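D-isomer specific 2-hydroxyacid dehydrogenase family protein (Aeromonas salmonicida subsp. salmonicida, PDB 3HG7) probably acts as an NAD-dependent oxidoreductase on D-isomers of 2-hydroxy acids. Local coordinates at residues A[10-14]-A[57-61]; A[70-76]-A[90-95]; A[94-98]-A[288-292]; A[103-108]-A[154-159]. The protein carries 1 engineered substitution. One frame throughout, in Å; residues are numbered along the deposited sequence. Where two conformers were deposited one is given.

Contact 1 of 4, residues A[10-14]-A[57-61]; sequences LLSQD and RAKPL
Where strand 6-11 ends in the five-stranded parallel sheet of the flavodoxin-like domain, L11 meets R57 and A58 of the short helix 55-58, and L61. With CG anti to the backbone N (chi1 180°), the leucine extends its two methyls to different partners. L11 CD2 sits 3.7 Å from A58 CA and 3.6 Å from CD1 of L61, and the two leucine side chains cross obliquely. L11 CD1 lies 3.3 Å from NH2 of R57 in the conformer described, one of two deposited for this arginine. In that conformer the chain, bent at chi3 (72°), brings one face of the guanidinium over the L11 carbonyl and the amide N of S12. At its edge, in plane, a water accepts from R57 NH1 (2.6 Å) and donates to S12 O (2.7 Å). The chain then turns: S12 OG accepts from D14 N at 2.9 Å, an ST turn, while the same hydroxyl also bonds to E54. The leucines and the alanine thus form a greasy seam, whereas the arginine, in this conformer, lays one face of its guanidinium near the L11-S12 peptide and is linked to the backbone of 10-14 through water, without a direct hydrogen bond.

Contact 2 of 4, residues A[70-76]-A[90-95]; sequences WFQSTYA and YQLTNV
Strands 70-73 and 91-93 run parallel, 4.8 Å apart with 14° between their directions, and form one margin of the five-stranded flavodoxin-like sheet, 91-93 being its outermost strand. W70, F71 and Q72 pair with Q91, L92 and T93. The ladder is regular: F71 N donates to Q91 O, T93 N to F71 O and S73 N to T93 O.

On the face carrying W70, Q72 and T93, a polar chain crosses the strands. The indole NE1 of W70 donates almost straight to T93 OG1 (3.0 Å), which lies in the ring plane. T93 OG1 in turn donates to Q72 OE1 at 2.7 Å, from above the carbonyl plane. The carboxamide oxygen is gripped a second time by N296 of helix 286-301. Q72 NE2 serves two backbone oxygens close to the amide plane, N94 O at 3.0 Å and S73 O at 2.9 Å, so the whole amide is fixed in rotation.

Around F71 the contacts are apolar: L92 CD1 stands over the F71 ring in a CH-pi contact, 4.1 Å from its centroid, and Y90 CE2 lies 3.6 Å from F71 CB. Past the strands, N94 ND2 donates to A76 O at 2.9 Å and 176°, in the carbonyl plane and on a lone pair.

Contact 3 of 4, residues A[94-98]-A[288-292]; sequences NVRGI and DVAQI
D288 O accepts from I292 N at 3.2 Å, a helical bond that sets these two residues one turn apart, with V289 between them, all three touching the loop 94-98. The contact itself is made by aliphatic groups. I292 uses its far methyl: CD1 lies 3.8 Å from V95 CG1 and 4.0 Å from I98 CG2, and also comes within 4.0 Å of the backbone oxygen R96 O. It approaches I98 tip to tip but meets V95 at about a right angle. The other V95 methyl, V95 CG2, lies against both methyls of V289, 4.0 Å from CG1 and equally far from CG2.

I98 closes the patch on the D288 side. Its chi1 of 58° places CG1 between the backbone N and the carbonyl carbon, and from there CD1 reaches the helix, 3.9 Å from D288 CB, with V289 CG2 a little farther off at 4.2 Å. The side chains of I98 and D288 slide past one another in opposite directions, and the aspartate takes part through its methylene.

The loop follows edge strand 91-93 and leads into helix 100-115. Helix 286-301 lies against it with V289 and I292, and touches other parts of the same domain as well: V289 reaches Y18 and A290 reaches L21 on helix 15-24, while I292 leans on Q72 of strand 70-73.

Contact 4 of 4, residues A[103-108]-A[154-159]; sequences MSEYVF and HIAHTG
Two rings frame this crossing, F108 on helix 100-115 and H154 on helix 150-161. T158 CG2 sits over the centre of one face of the F108 ring, a CH-pi contact 3.8 Å from the centroid and 13° off the normal. The far end of the phenyl reaches the backbone of the opposite helix obliquely, CZ lying 3.3 Å from G159 N, against the bare backbone of the glycine. The phenyl also meets the ring of F162. The imidazole of H154 instead uses its edge: S104 OG lies in its plane, 2.8 Å from ND1.

S104 OG is held twice, since it is also hydrogen-bonded to T158 OG1 at 2.7 Å. Threonine therefore serves both sites, its hydroxyl turned to the serine and its CG2, anti to the backbone N, to the phenyl. Beside these polar and aromatic contacts I155 acts as a knob in the hole formed by M103, S104, V107 and F108. Its CG2 is 4.0 Å from F108 CE2 and its CD1 is 4.2 Å from M103 CB.

The helix axes pass 9.1 Å apart at a crossing angle of -53°, with S104 and I155 at the point of closest backbone approach. Both helices lie on the seven-stranded parallel sheet of the NAD-binding domain: I155 touches L143 and I145 of strand 142-146 and V199 of strand 197-200, F108 also reaches L143, and V107 packs on V199 and on F227 of strand 225-228.

How the contacts relate
Contacts 1, 2 and 3 belong to the flavodoxin-like domain and contact 4 to the NAD-binding domain. Contacts 1 and 2, with centres about 12 Å apart, follow each other along the chain and reach the same five-stranded sheet; A58 packs on F71 between them. Contact 3 shares N94 and V95 with contact 2, its centre about 10 Å away. After 94-98 the chain leaves for the second domain, forms contact 4 there and returns with helix 286-301, so 288-292 closes contact 3 across 189 intervening residues. The centres of contacts 1 and 4 are about 31 Å apart. The first domain is thus built from both ends of the sequence, with the inserted domain probably carrying the cofactor.

Contact 1 of 4, residues A[10-14]-A[57-61]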
loop_
_atom_site.group_PDB
_atom_site.type_symbol
_atom_site.label_atom_id
_atom_site.label_comp_id
_atom_site.label_asym_id
_atom_site.label_seq_id
_atom_site.Cartn_x
_atom_site.Cartn_y
_atom_site.Cartn_z
ATOM N N LEU A 10 -13.302 -19.393 -2.128
ATOM C CA LEU A 10 -13.082 -18.124 -1.421
ATOM C C LEU A 10 -12.328 -18.443 -0.137
ATOM O O LEU A 10 -12.797 -19.253 0.654
ATOM C CB LEU A 10 -14.429 -17.485 -1.058
ATOM C CG LEU A 10 -15.287 -17.112 -2.278
ATOM C CD1 LEU A 10 -16.599 -16.579 -1.816
ATOM C CD2 LEU A 10 -14.542 -16.034 -3.080
ATOM N N LEU A 11 -11.140 -17.865 -0.001
ATOM C CA LEU A 11 -10.255 -18.087 1.140
ATOM C C LEU A 11 -9.757 -16.696 1.621
ATOM O O LEU A 11 -8.532 -16.380 1.613
ATOM C CB LEU A 11 -9.106 -18.979 0.712
ATOM C CG LEU A 11 -8.018 -19.386 1.687
ATOM C CD1 LEU A 11 -8.615 -20.174 2.834
ATOM C CD2 LEU A 11 -7.020 -20.242 0.920
ATOM N N SER A 12 -10.733 -15.882 2.040
ATOM C CA SER A 12 -10.508 -14.503 2.470
ATOM C C SER A 12 -11.134 -14.201 3.841
ATOM O O SER A 12 -12.168 -14.751 4.185
ATOM C CB SER A 12 -11.119 -13.536 1.459
ATOM O OG SER A 12 -11.011 -12.196 1.928
ATOM N N GLN A 13 -10.528 -13.266 4.579
ATOM C CA GLN A 13 -11.133 -12.837 5.849
ATOM C C GLN A 13 -12.461 -12.146 5.546
ATOM O O GLN A 13 -13.327 -12.081 6.396
ATOM C CB GLN A 13 -10.198 -11.928 6.643
ATOM C CG GLN A 13 -9.806 -10.638 5.964
ATOM C CD GLN A 13 -8.844 -9.831 6.827
ATOM O OE1 GLN A 13 -9.202 -8.788 7.357
ATOM N NE2 GLN A 13 -7.619 -10.346 7.004
ATOM N N ASP A 14 -12.632 -11.693 4.295
ATOM C CA ASP A 14 -13.885 -11.099 3.851
ATOM C C ASP A 14 -14.826 -12.054 3.104
ATOM O O ASP A 14 -15.701 -11.605 2.344
ATOM C CB ASP A 14 -13.568 -9.874 2.973
ATOM C CG ASP A 14 -12.939 -8.731 3.755
ATOM O OD1 ASP A 14 -13.363 -8.462 4.914
ATOM O OD2 ASP A 14 -12.002 -8.095 3.215
ATOM N N ARG A 57 -3.029 -16.652 3.165
ATOM C CA ARG A 57 -3.902 -17.781 3.405
ATOM C C ARG A 57 -3.813 -18.876 2.380
ATOM O O ARG A 57 -3.944 -20.060 2.722
ATOM C CB ARG A 57 -5.325 -17.355 3.650
ATOM C CG ARG A 57 -5.462 -17.138 5.123
ATOM C CD ARG A 57 -6.795 -16.756 5.494
ATOM N NE ARG A 57 -7.727 -17.862 5.379
ATOM C CZ ARG A 57 -9.007 -17.666 5.612
ATOM N NH1 ARG A 57 -9.359 -16.444 5.981
ATOM N NH2 ARG A 57 -9.899 -18.622 5.459
ATOM N N ALA A 58 -3.571 -18.500 1.152
ATOM C CA ALA A 58 -3.448 -19.498 0.083
ATOM C C ALA A 58 -2.127 -20.248 0.142
ATOM O O ALA A 58 -2.070 -21.435 -0.175
ATOM C CB ALA A 58 -3.599 -18.808 -1.252
ATOM N N LYS A 59 -1.059 -19.546 0.516
ATOM C CA LYS A 59 0.308 -20.083 0.416
ATOM C C LYS A 59 0.549 -21.503 0.952
ATOM O O LYS A 59 1.163 -22.310 0.234
ATOM C CB LYS A 59 1.366 -19.093 0.958
ATOM C CG LYS A 59 2.816 -19.573 0.739
ATOM C CD LYS A 59 3.869 -18.563 1.210
ATOM C CE LYS A 59 5.246 -18.948 0.677
ATOM N NZ LYS A 59 6.226 -17.807 0.814
ATOM N N PRO A 60 0.066 -21.824 2.185
ATOM C CA PRO A 60 0.216 -23.187 2.728
ATOM C C PRO A 60 -0.649 -24.249 2.035
ATOM O O PRO A 60 -0.440 -25.442 2.244
ATOM C CB PRO A 60 -0.244 -23.043 4.191
ATOM C CG PRO A 60 -1.027 -21.773 4.237
ATOM C CD PRO A 60 -0.390 -20.889 3.232
ATOM N N LEU A 61 -1.615 -23.821 1.231
ATOM C CA LEU A 61 -2.528 -24.753 0.564
ATOM C C LEU A 61 -2.152 -24.933 -0.913
ATOM O O LEU A 61 -2.655 -25.848 -1.577
ATOM C CB LEU A 61 -3.973 -24.236 0.695
ATOM C CG LEU A 61 -4.559 -24.271 2.119
ATOM C CD1 LEU A 61 -5.685 -23.304 2.338
ATOM C CD2 LEU A 61 -5.058 -25.665 2.383
HETATM O O HOH W 1 -11.955 -16.593 6.176
#

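Contact 2 of 4, residues A[70-76]-A[90-95]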
loop_
_atom_site.group_PDB
_atom_site.type_symbol
_atom_site.label_atom_id
_atom_site.label_comp_id
_atom_site.label_asym_id
_atom_site.label_seq_id
_atom_site.Cartn_x
_atom_site.Cartn_y
_atom_site.Cartn_z
ATOM N N TRP A 70 -6.398 -19.900 -12.227
ATOM C CA TRP A 70 -6.352 -18.454 -11.935
ATOM C C TRP A 70 -6.634 -18.133 -10.448
ATOM O O TRP A 70 -7.635 -18.549 -9.861
ATOM C CB TRP A 70 -7.287 -17.683 -12.862
ATOM C CG TRP A 70 -7.489 -16.261 -12.488
ATOM C CD1 TRP A 70 -6.534 -15.352 -12.091
ATOM C CD2 TRP A 70 -8.738 -15.579 -12.437
ATOM N NE1 TRP A 70 -7.127 -14.160 -11.804
ATOM C CE2 TRP A 70 -8.482 -14.275 -11.991
ATOM C CE3 TRP A 70 -10.061 -15.962 -12.697
ATOM C CZ2 TRP A 70 -9.505 -13.328 -11.799
ATOM C CZ3 TRP A 70 -11.074 -15.028 -12.520
ATOM C CH2 TRP A 70 -10.786 -13.717 -12.084
ATOM N N PHE A 71 -5.702 -17.393 -9.864
ATOM C CA PHE A 71 -5.778 -16.939 -8.454
ATOM C C PHE A 71 -5.829 -15.419 -8.493
ATOM O O PHE A 71 -4.895 -14.755 -8.949
ATOM C CB PHE A 71 -4.510 -17.418 -7.747
ATOM C CG PHE A 71 -4.386 -17.025 -6.288
ATOM C CD1 PHE A 71 -5.309 -16.214 -5.657
ATOM C CD2 PHE A 71 -3.260 -17.426 -5.590
ATOM C CE1 PHE A 71 -5.124 -15.819 -4.287
ATOM C CE2 PHE A 71 -3.072 -17.051 -4.250
ATOM C CZ PHE A 71 -4.015 -16.234 -3.622
ATOM N N GLN A 72 -6.952 -14.877 -8.057
ATOM C CA GLN A 72 -7.102 -13.443 -7.834
ATOM C C GLN A 72 -6.771 -13.160 -6.365
ATOM O O GLN A 72 -7.541 -13.563 -5.462
ATOM C CB GLN A 72 -8.530 -12.996 -8.104
ATOM C CG GLN A 72 -8.795 -11.498 -7.771
ATOM C CD GLN A 72 -8.035 -10.566 -8.682
ATOM O OE1 GLN A 72 -8.184 -10.611 -9.923
ATOM N NE2 GLN A 72 -7.193 -9.711 -8.083
ATOM N N SER A 73 -5.637 -12.506 -6.144
ATOM C CA SER A 73 -5.270 -11.996 -4.801
ATOM C C SER A 73 -6.168 -10.822 -4.406
ATOM O O SER A 73 -6.549 -10.014 -5.241
ATOM C CB SER A 73 -3.800 -11.565 -4.744
ATOM O OG SER A 73 -3.520 -10.879 -3.514
ATOM N N THR A 74 -6.519 -10.735 -3.122
ATOM C CA THR A 74 -7.349 -9.624 -2.640
ATOM C C THR A 74 -6.450 -8.491 -2.211
ATOM O O THR A 74 -6.924 -7.412 -1.834
ATOM C CB THR A 74 -8.203 -10.051 -1.378
ATOM O OG1 THR A 74 -7.330 -10.600 -0.382
ATOM C CG2 THR A 74 -9.223 -11.070 -1.744
ATOM N N TYR A 75 -5.149 -8.730 -2.253
ATOM C CA TYR A 75 -4.177 -7.725 -1.828
ATOM C C TYR A 75 -3.320 -7.302 -3.001
ATOM O O TYR A 75 -3.065 -8.062 -3.956
ATOM C CB TYR A 75 -3.226 -8.298 -0.773
ATOM C CG TYR A 75 -3.745 -8.445 0.612
ATOM C CD1 TYR A 75 -4.960 -7.882 0.991
ATOM C CD2 TYR A 75 -2.991 -9.127 1.576
ATOM C CE1 TYR A 75 -5.418 -7.987 2.309
ATOM C CE2 TYR A 75 -3.447 -9.239 2.890
ATOM C CZ TYR A 75 -4.657 -8.666 3.237
ATOM O OH TYR A 75 -5.127 -8.745 4.521
ATOM N N ALA A 76 -2.812 -6.078 -2.917
ATOM C CA ALA A 76 -1.850 -5.629 -3.898
ATOM C C ALA A 76 -0.544 -6.411 -3.766
ATOM O O ALA A 76 0.071 -6.763 -4.759
ATOM C CB ALA A 76 -1.577 -4.102 -3.698
ATOM N N TYR A 90 -0.042 -21.424 -12.931
ATOM C CA TYR A 90 -1.341 -20.764 -12.899
ATOM C C TYR A 90 -1.164 -19.250 -13.132
ATOM O O TYR A 90 -0.037 -18.714 -13.072
ATOM C CB TYR A 90 -2.066 -21.030 -11.552
ATOM C CG TYR A 90 -1.421 -20.330 -10.367
ATOM C CD1 TYR A 90 -0.378 -20.924 -9.666
ATOM C CD2 TYR A 90 -1.822 -19.044 -9.998
ATOM C CE1 TYR A 90 0.244 -20.269 -8.606
ATOM C CE2 TYR A 90 -1.227 -18.379 -8.924
ATOM C CZ TYR A 90 -0.189 -19.009 -8.232
ATOM O OH TYR A 90 0.417 -18.351 -7.173
ATOM N N GLN A 91 -2.266 -18.553 -13.384
ATOM C CA GLN A 91 -2.226 -17.112 -13.566
ATOM C C GLN A 91 -2.502 -16.455 -12.231
ATOM O O GLN A 91 -3.550 -16.687 -11.635
ATOM C CB GLN A 91 -3.285 -16.636 -14.548
ATOM C CG GLN A 91 -3.166 -17.237 -15.944
ATOM C CD GLN A 91 -3.798 -16.343 -16.974
ATOM O OE1 GLN A 91 -3.276 -15.270 -17.281
ATOM N NE2 GLN A 91 -4.953 -16.747 -17.474
ATOM N N LEU A 92 -1.575 -15.630 -11.779
ATOM C CA LEU A 92 -1.813 -14.828 -10.565
ATOM C C LEU A 92 -2.120 -13.382 -10.954
ATOM O O LEU A 92 -1.369 -12.781 -11.741
ATOM C CB LEU A 92 -0.578 -14.866 -9.660
ATOM C CG LEU A 92 -0.594 -13.984 -8.399
ATOM C CD1 LEU A 92 -1.686 -14.403 -7.375
ATOM C CD2 LEU A 92 0.802 -14.088 -7.820
ATOM N N THR A 93 -3.213 -12.824 -10.415
ATOM C CA THR A 93 -3.470 -11.380 -10.521
ATOM C C THR A 93 -3.576 -10.738 -9.145
ATOM O O THR A 93 -4.003 -11.370 -8.182
ATOM C CB THR A 93 -4.759 -11.076 -11.291
ATOM O OG1 THR A 93 -5.827 -11.763 -10.658
ATOM C CG2 THR A 93 -4.658 -11.543 -12.763
ATOM N N ASN A 94 -3.191 -9.476 -9.049
ATOM C CA ASN A 94 -3.353 -8.781 -7.789
ATOM C C ASN A 94 -4.415 -7.722 -7.951
ATOM O O ASN A 94 -5.139 -7.732 -8.959
ATOM C CB ASN A 94 -2.016 -8.224 -7.322
ATOM C CG ASN A 94 -1.561 -7.032 -8.141
ATOM O OD1 ASN A 94 -1.932 -6.883 -9.312
ATOM N ND2 ASN A 94 -0.737 -6.175 -7.533
ATOM N N VAL A 95 -4.499 -6.805 -6.978
ATOM C CA VAL A 95 -5.463 -5.725 -6.975
ATOM C C VAL A 95 -4.688 -4.430 -7.251
ATOM O O VAL A 95 -3.708 -4.123 -6.557
ATOM C CB VAL A 95 -6.245 -5.666 -5.571
ATOM C CG1 VAL A 95 -7.052 -4.395 -5.475
ATOM C CG2 VAL A 95 -7.173 -6.846 -5.447
#

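Contact 3 of 4, residues A[94-98]-A[288-292]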
loop_
_atom_site.group_PDB
_atom_site.type_symbol
_atom_site.label_atom_id
_atom_site.label_comp_id
_atom_site.label_asym_id
_atom_site.label_seq_id
_atom_site.Cartn_x
_atom_site.Cartn_y
_atom_site.Cartn_z
ATOM N N ASN A 94 -3.191 -9.476 -9.049
ATOM C CA ASN A 94 -3.353 -8.781 -7.789
ATOM C C ASN A 94 -4.415 -7.722 -7.951
ATOM O O ASN A 94 -5.139 -7.732 -8.959
ATOM C CB ASN A 94 -2.016 -8.224 -7.322
ATOM C CG ASN A 94 -1.561 -7.032 -8.141
ATOM O OD1 ASN A 94 -1.932 -6.883 -9.312
ATOM N ND2 ASN A 94 -0.737 -6.175 -7.533
ATOM N N VAL A 95 -4.499 -6.805 -6.978
ATOM C CA VAL A 95 -5.463 -5.725 -6.975
ATOM C C VAL A 95 -4.688 -4.430 -7.251
ATOM O O VAL A 95 -3.708 -4.123 -6.557
ATOM C CB VAL A 95 -6.245 -5.666 -5.571
ATOM C CG1 VAL A 95 -7.052 -4.395 -5.475
ATOM C CG2 VAL A 95 -7.173 -6.846 -5.447
ATOM N N ARG A 96 -5.061 -3.720 -8.315
ATOM C CA ARG A 96 -4.459 -2.416 -8.573
ATOM C C ARG A 96 -5.461 -1.351 -8.997
ATOM O O ARG A 96 -6.566 -1.665 -9.417
ATOM C CB ARG A 96 -3.287 -2.539 -9.549
ATOM C CG ARG A 96 -3.641 -2.985 -10.953
ATOM C CD ARG A 96 -2.675 -2.298 -11.903
ATOM N NE ARG A 96 -3.148 -2.204 -13.290
ATOM C CZ ARG A 96 -4.097 -1.372 -13.724
ATOM N NH1 ARG A 96 -4.734 -0.554 -12.887
ATOM N NH2 ARG A 96 -4.429 -1.387 -15.015
ATOM N N GLY A 97 -5.077 -0.074 -8.867
ATOM C CA GLY A 97 -5.892 0.997 -9.402
ATOM C C GLY A 97 -7.053 1.490 -8.548
ATOM O O GLY A 97 -7.752 2.439 -8.942
ATOM N N ILE A 98 -7.253 0.895 -7.371
ATOM C CA ILE A 98 -8.403 1.277 -6.566
ATOM C C ILE A 98 -8.012 1.971 -5.250
ATOM O O ILE A 98 -8.865 2.155 -4.395
ATOM C CB ILE A 98 -9.318 0.067 -6.268
ATOM C CG1 ILE A 98 -8.538 -1.044 -5.536
ATOM C CG2 ILE A 98 -9.953 -0.472 -7.599
ATOM C CD1 ILE A 98 -9.393 -2.174 -4.922
ATOM N N ASP A 288 -15.014 -3.192 -4.205
ATOM C CA ASP A 288 -14.142 -2.857 -5.332
ATOM C C ASP A 288 -13.330 -4.032 -5.846
ATOM O O ASP A 288 -13.093 -4.148 -7.050
ATOM C CB ASP A 288 -13.218 -1.715 -4.981
ATOM C CG ASP A 288 -13.956 -0.392 -4.884
ATOM O OD1 ASP A 288 -15.129 -0.297 -5.308
ATOM O OD2 ASP A 288 -13.356 0.562 -4.399
ATOM N N VAL A 289 -12.911 -4.897 -4.930
ATOM C CA VAL A 289 -12.162 -6.093 -5.318
ATOM C C VAL A 289 -13.088 -7.052 -6.106
ATOM O O VAL A 289 -12.662 -7.657 -7.080
ATOM C CB VAL A 289 -11.532 -6.808 -4.090
ATOM C CG1 VAL A 289 -10.836 -8.122 -4.511
ATOM C CG2 VAL A 289 -10.527 -5.910 -3.381
ATOM N N ALA A 290 -14.352 -7.174 -5.700
ATOM C CA ALA A 290 -15.274 -8.075 -6.400
ATOM C C ALA A 290 -15.505 -7.618 -7.827
ATOM O O ALA A 290 -15.652 -8.437 -8.735
ATOM C CB ALA A 290 -16.582 -8.184 -5.663
ATOM N N GLN A 291 -15.537 -6.299 -8.023
ATOM C CA GLN A 291 -15.658 -5.708 -9.338
ATOM C C GLN A 291 -14.450 -6.082 -10.202
ATOM O O GLN A 291 -14.620 -6.421 -11.370
ATOM C CB GLN A 291 -15.791 -4.175 -9.194
ATOM C CG GLN A 291 -16.203 -3.428 -10.453
ATOM C CD GLN A 291 -16.348 -1.910 -10.219
ATOM O OE1 GLN A 291 -16.708 -1.168 -11.139
ATOM N NE2 GLN A 291 -16.079 -1.459 -8.998
ATOM N N ILE A 292 -13.247 -6.056 -9.620
ATOM C CA ILE A 292 -12.017 -6.491 -10.319
ATOM C C ILE A 292 -12.102 -7.972 -10.688
ATOM O O ILE A 292 -11.770 -8.362 -11.816
ATOM C CB ILE A 292 -10.750 -6.213 -9.487
ATOM C CG1 ILE A 292 -10.484 -4.698 -9.432
ATOM C CG2 ILE A 292 -9.521 -6.907 -10.063
ATOM C CD1 ILE A 292 -9.386 -4.308 -8.416
#

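Contact 4 of 4, residues A[103-108]-A[154-159]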
loop_
_atom_site.group_PDB
_atom_site.type_symbol
_atom_site.label_atom_id
_atom_site.label_comp_id
_atom_site.label_asym_id
_atom_site.label_seq_id
_atom_site.Cartn_x
_atom_site.Cartn_y
_atom_site.Cartn_z
ATOM N N MET A 103 -5.471 6.371 -0.234
ATOM C CA MET A 103 -4.157 6.879 0.128
ATOM C C MET A 103 -4.127 8.396 0.323
ATOM O O MET A 103 -3.469 8.841 1.225
ATOM C CB MET A 103 -3.049 6.427 -0.828
ATOM C CG MET A 103 -2.499 5.079 -0.411
ATOM S SD MET A 103 -1.656 5.033 1.184
ATOM C CE MET A 103 -0.979 3.403 0.883
ATOM N N SER A 104 -4.846 9.166 -0.498
ATOM C CA SER A 104 -4.994 10.634 -0.232
ATOM C C SER A 104 -5.566 10.926 1.178
ATOM O O SER A 104 -5.092 11.820 1.888
ATOM C CB SER A 104 -5.886 11.268 -1.281
ATOM O OG SER A 104 -5.128 11.535 -2.441
ATOM N N GLU A 105 -6.599 10.179 1.561
ATOM C CA GLU A 105 -7.226 10.318 2.880
ATOM C C GLU A 105 -6.248 10.035 4.021
ATOM O O GLU A 105 -6.213 10.750 5.010
ATOM C CB GLU A 105 -8.438 9.393 2.979
ATOM C CG GLU A 105 -9.587 9.742 2.016
ATOM C CD GLU A 105 -10.680 8.678 2.034
ATOM O OE1 GLU A 105 -10.568 7.715 2.834
ATOM O OE2 GLU A 105 -11.662 8.807 1.267
ATOM N N TYR A 106 -5.466 8.970 3.874
ATOM C CA TYR A 106 -4.506 8.570 4.897
ATOM C C TYR A 106 -3.405 9.609 5.008
ATOM O O TYR A 106 -3.058 10.066 6.117
ATOM C CB TYR A 106 -3.880 7.213 4.516
ATOM C CG TYR A 106 -2.763 6.785 5.431
ATOM C CD1 TYR A 106 -3.030 6.009 6.559
ATOM C CD2 TYR A 106 -1.433 7.112 5.130
ATOM C CE1 TYR A 106 -2.012 5.590 7.389
ATOM C CE2 TYR A 106 -0.398 6.720 5.947
ATOM C CZ TYR A 106 -0.704 5.963 7.073
ATOM O OH TYR A 106 0.282 5.555 7.895
ATOM N N VAL A 107 -2.861 9.996 3.861
ATOM C CA VAL A 107 -1.706 10.859 3.852
ATOM C C VAL A 107 -2.136 12.232 4.388
ATOM O O VAL A 107 -1.489 12.754 5.278
ATOM C CB VAL A 107 -1.097 10.995 2.429
ATOM C CG1 VAL A 107 -0.131 12.199 2.348
ATOM C CG2 VAL A 107 -0.356 9.669 2.041
ATOM N N PHE A 108 -3.244 12.769 3.871
ATOM C CA PHE A 108 -3.651 14.132 4.294
ATOM C C PHE A 108 -4.303 14.157 5.690
ATOM O O PHE A 108 -4.194 15.141 6.384
ATOM C CB PHE A 108 -4.479 14.822 3.214
ATOM C CG PHE A 108 -3.643 15.364 2.101
ATOM C CD1 PHE A 108 -3.326 16.717 2.059
ATOM C CD2 PHE A 108 -3.134 14.527 1.127
ATOM C CE1 PHE A 108 -2.509 17.228 1.031
ATOM C CE2 PHE A 108 -2.334 15.013 0.095
ATOM C CZ PHE A 108 -2.023 16.380 0.053
ATOM N N HIS A 154 -3.122 10.371 -7.438
ATOM C CA HIS A 154 -4.243 10.859 -6.620
ATOM C C HIS A 154 -3.762 11.770 -5.473
ATOM O O HIS A 154 -4.344 12.849 -5.232
ATOM C CB HIS A 154 -5.148 9.736 -6.113
ATOM C CG HIS A 154 -6.531 10.205 -5.776
ATOM N ND1 HIS A 154 -6.826 10.864 -4.600
ATOM C CD2 HIS A 154 -7.696 10.126 -6.466
ATOM C CE1 HIS A 154 -8.113 11.165 -4.579
ATOM N NE2 HIS A 154 -8.664 10.733 -5.702
ATOM N N ILE A 155 -2.669 11.366 -4.823
ATOM C CA ILE A 155 -2.090 12.157 -3.728
ATOM C C ILE A 155 -1.630 13.486 -4.287
ATOM O O ILE A 155 -1.653 14.523 -3.589
ATOM C CB ILE A 155 -0.889 11.427 -3.076
ATOM C CG1 ILE A 155 -1.333 10.090 -2.442
ATOM C CG2 ILE A 155 -0.241 12.273 -1.990
ATOM C CD1 ILE A 155 -0.190 9.170 -2.217
ATOM N N ALA A 156 -1.196 13.466 -5.543
ATOM C CA ALA A 156 -0.803 14.694 -6.247
ATOM C C ALA A 156 -1.968 15.669 -6.422
ATOM O O ALA A 156 -1.851 16.868 -6.062
ATOM C CB ALA A 156 -0.170 14.350 -7.579
ATOM N N HIS A 157 -3.091 15.185 -6.953
ATOM C CA HIS A 157 -4.268 16.053 -7.114
ATOM C C HIS A 157 -4.735 16.640 -5.783
ATOM O O HIS A 157 -5.165 17.800 -5.724
ATOM C CB HIS A 157 -5.416 15.315 -7.799
ATOM C CG HIS A 157 -5.214 15.140 -9.276
ATOM N ND1 HIS A 157 -4.630 14.014 -9.821
ATOM C CD2 HIS A 157 -5.466 15.973 -10.315
ATOM C CE1 HIS A 157 -4.570 14.145 -11.137
ATOM N NE2 HIS A 157 -5.068 15.325 -11.460
ATOM N N THR A 158 -4.669 15.830 -4.719
ATOM C CA THR A 158 -5.031 16.318 -3.389
ATOM C C THR A 158 -4.076 17.399 -2.897
ATOM O O THR A 158 -4.527 18.403 -2.354
ATOM C CB THR A 158 -5.166 15.179 -2.361
ATOM O OG1 THR A 158 -5.907 14.112 -2.961
ATOM C CG2 THR A 158 -5.893 15.676 -1.092
ATOM N N GLY A 159 -2.769 17.221 -3.085
ATOM C CA GLY A 159 -1.834 18.296 -2.707
ATOM C C GLY A 159 -2.098 19.597 -3.456
ATOM O O GLY A 159 -2.150 20.674 -2.847
#